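Local coordinates for protein fumarylacetoacetate hydrolase (Burkholderia xenovorans, PDB 5TI1) that probably hydrolyses fumarylacetoacetate to fumarate and acetoacetate, the last step of phenylalanine and tyrosine breakdown, using a divalent metal ion, at residues D384-G387 / E391-W394. Sequence-based numbering, arbitrary orientation.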
ATOM      1  N   ASP B 384      -7.005  22.481 -24.031  1.00 55.30           N
ATOM      2  CA  ASP B 384      -6.543  21.273 -24.704  1.00 55.66           C
ATOM      3  C   ASP B 384      -5.404  20.590 -23.946  1.00 50.02           C
ATOM      4  O   ASP B 384      -4.716  19.731 -24.509  1.00 44.31           O
ATOM      5  CB  ASP B 384      -6.128  21.592 -26.152  1.00 54.60           C
ATOM      6  CG  ASP B 384      -5.003  22.634 -26.243  1.00 55.48           C
ATOM      7  OD1 ASP B 384      -4.540  23.130 -25.198  1.00 59.35           O
ATOM      8  OD2 ASP B 384      -4.577  22.962 -27.373  1.00 59.99           O
ATOM      9  N   SER B 385      -5.205  20.946 -22.673  1.00 44.69           N
ATOM     10  CA  SER B 385      -4.080  20.452 -21.890  1.00 43.53           C
ATOM     11  C   SER B 385      -4.502  19.846 -20.555  1.00 44.72           C
ATOM     12  O   SER B 385      -3.641  19.615 -19.695  1.00 43.31           O
ATOM     13  CB  SER B 385      -3.067  21.578 -21.642  1.00 44.90           C
ATOM     14  OG  SER B 385      -3.590  22.528 -20.738  1.00 45.60           O
ATOM     15  N   PHE B 386      -5.789  19.586 -20.349  1.00 41.87           N
ATOM     16  CA  PHE B 386      -6.236  18.996 -19.095  1.00 42.70           C
ATOM     17  C   PHE B 386      -5.955  17.499 -19.091  1.00 43.07           C
ATOM     18  O   PHE B 386      -5.941  16.843 -20.137  1.00 45.07           O
ATOM     19  CB  PHE B 386      -7.726  19.248 -18.872  1.00 43.61           C
ATOM     20  CG  PHE B 386      -8.111  20.698 -18.897  1.00 42.48           C
ATOM     21  CD1 PHE B 386      -7.180  21.687 -18.613  1.00 45.65           C
ATOM     22  CD2 PHE B 386      -9.408  21.078 -19.204  1.00 45.52           C
ATOM     23  CE1 PHE B 386      -7.532  23.028 -18.644  1.00 48.32           C
ATOM     24  CE2 PHE B 386      -9.765  22.423 -19.236  1.00 45.35           C
ATOM     25  CZ  PHE B 386      -8.826  23.395 -18.953  1.00 49.34           C
ATOM     26  N   GLY B 387      -5.733  16.957 -17.900  1.00 37.02           N
ATOM     27  CA  GLY B 387      -5.300  15.585 -17.752  1.00 35.36           C
ATOM     28  C   GLY B 387      -6.382  14.558 -17.516  1.00 34.48           C
ATOM     29  O   GLY B 387      -6.057  13.428 -17.129  1.00 33.48           O
ATOM     30  N   GLU B 391     -12.192  16.804 -16.985  1.00 40.95           N
ATOM     31  CA  GLU B 391     -11.908  18.207 -17.274  1.00 39.68           C
ATOM     32  C   GLU B 391     -12.109  18.522 -18.752  1.00 47.59           C
ATOM     33  O   GLU B 391     -12.742  19.525 -19.096  1.00 42.32           O
ATOM     34  CB  GLU B 391     -10.484  18.565 -16.857  1.00 39.37           C
ATOM     35  CG  GLU B 391     -10.166  18.312 -15.387  1.00 39.08           C
ATOM     36  CD  GLU B 391      -8.686  18.228 -15.155  1.00 37.74           C
ATOM     37  OE1 GLU B 391      -8.070  19.274 -14.885  1.00 38.76           O
ATOM     38  OE2 GLU B 391      -8.129  17.116 -15.267  1.00 37.84           O
ATOM     39  N   LEU B 392     -11.565  17.679 -19.634  1.00 39.88           N
ATOM     40  CA  LEU B 392     -11.593  17.976 -21.063  1.00 40.95           C
ATOM     41  C   LEU B 392     -13.014  18.184 -21.574  1.00 48.71           C
ATOM     42  O   LEU B 392     -13.237  19.028 -22.452  1.00 47.56           O
ATOM     43  CB  LEU B 392     -10.897  16.858 -21.845  1.00 39.82           C
ATOM     44  CG  LEU B 392      -9.390  16.737 -21.597  1.00 42.55           C
ATOM     45  CD1 LEU B 392      -8.816  15.451 -22.174  1.00 37.97           C
ATOM     46  CD2 LEU B 392      -8.651  17.968 -22.133  1.00 42.20           C
ATOM     47  N   THR B 393     -13.987  17.451 -21.031  1.00 46.12           N
ATOM     48  CA  THR B 393     -15.376  17.559 -21.467  1.00 53.98           C
ATOM     49  C   THR B 393     -16.248  18.294 -20.457  1.00 53.99           C
ATOM     50  O   THR B 393     -17.469  18.356 -20.637  1.00 54.51           O
ATOM     51  CB  THR B 393     -15.968  16.172 -21.748  1.00 47.93           C
ATOM     52  OG1 THR B 393     -16.165  15.463 -20.520  1.00 49.00           O
ATOM     53  CG2 THR B 393     -15.044  15.364 -22.637  1.00 42.84           C
ATOM     54  N   TRP B 394     -15.645  18.868 -19.418  1.00 49.43           N
ATOM     55  CA  TRP B 394     -16.360  19.516 -18.316  0.50 54.03           C
ATOM     56  C   TRP B 394     -17.543  18.659 -17.866  1.00 51.47           C
ATOM     57  O   TRP B 394     -18.714  19.032 -17.961  1.00 54.50           O
ATOM     58  CB  TRP B 394     -16.805  20.931 -18.683  0.50 57.53           C
ATOM     59  CG  TRP B 394     -17.018  21.799 -17.468  0.50 58.78           C
ATOM     60  CD1 TRP B 394     -18.213  22.212 -16.950  0.50 60.12           C
ATOM     61  CD2 TRP B 394     -16.003  22.336 -16.608  0.50 57.80           C
ATOM     62  NE1 TRP B 394     -18.004  22.982 -15.830  0.50 60.36           N
ATOM     63  CE2 TRP B 394     -16.657  23.073 -15.598  0.50 58.10           C
ATOM     64  CE3 TRP B 394     -14.605  22.273 -16.600  0.50 55.98           C
ATOM     65  CZ2 TRP B 394     -15.961  23.741 -14.592  0.50 54.58           C
ATOM     66  CZ3 TRP B 394     -13.916  22.933 -15.593  0.50 53.27           C
ATOM     67  CH2 TRP B 394     -14.596  23.656 -14.604  0.50 51.67           C
TER
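F386 plants its CB between two consecutive side chains of the short helix 389-392, with E391 CB 3.5 Å and L392 CD2 3.6 Å away. It carries the largest share of the contact, which is apolar between side chains. The ring continues past E391 rather than stacking on it: CD2 lies 3.6 Å from E391 CB, an oblique approach, and 3.7 Å from E391 O, while the backbone N of L392 sits at the ring edge, near its plane. In F386, CG lies beside the backbone N and anti to the carbonyl carbon (chi1 -56°), which turns the ring away past E391 and leaves CB and the CD2 edge to meet the helix end. L392 reaches the loop with its branched end; CD2 comes within 3.5 Å of F386 O, a carbonyl already engaged by the hydroxyl of T342, and CG and CD1 also lie close to that oxygen.

E391 meets F386 through its methylene root and sends its carboxylate onward, the chain extended beyond CG (chi2 160°). OE2 approaches G387 N at 3.6 Å, but that amide is bonded to S379 OG. The same hydroxyl bonds OE1, which also takes N163 ND2, while S388 OG holds OE2; these partners fix the rotation of the carboxylate. A weak hydrogen bond joins OE2 to ND1 of H160, the predicted proton acceptor, consistent with E391 orienting this imidazole as a second-shell residue. Beyond L392 the helix ends in a Schellman motif, with W394 N bonded to E391 O at 3.0 Å and W394 as the positive-phi C-prime residue.

The loop 384-387 and the end of helix 389-392 meet two neighbouring elements: F386 and W394 touch helix 158-168, whereas L392 packs on I341 and T342 of strand 339-345.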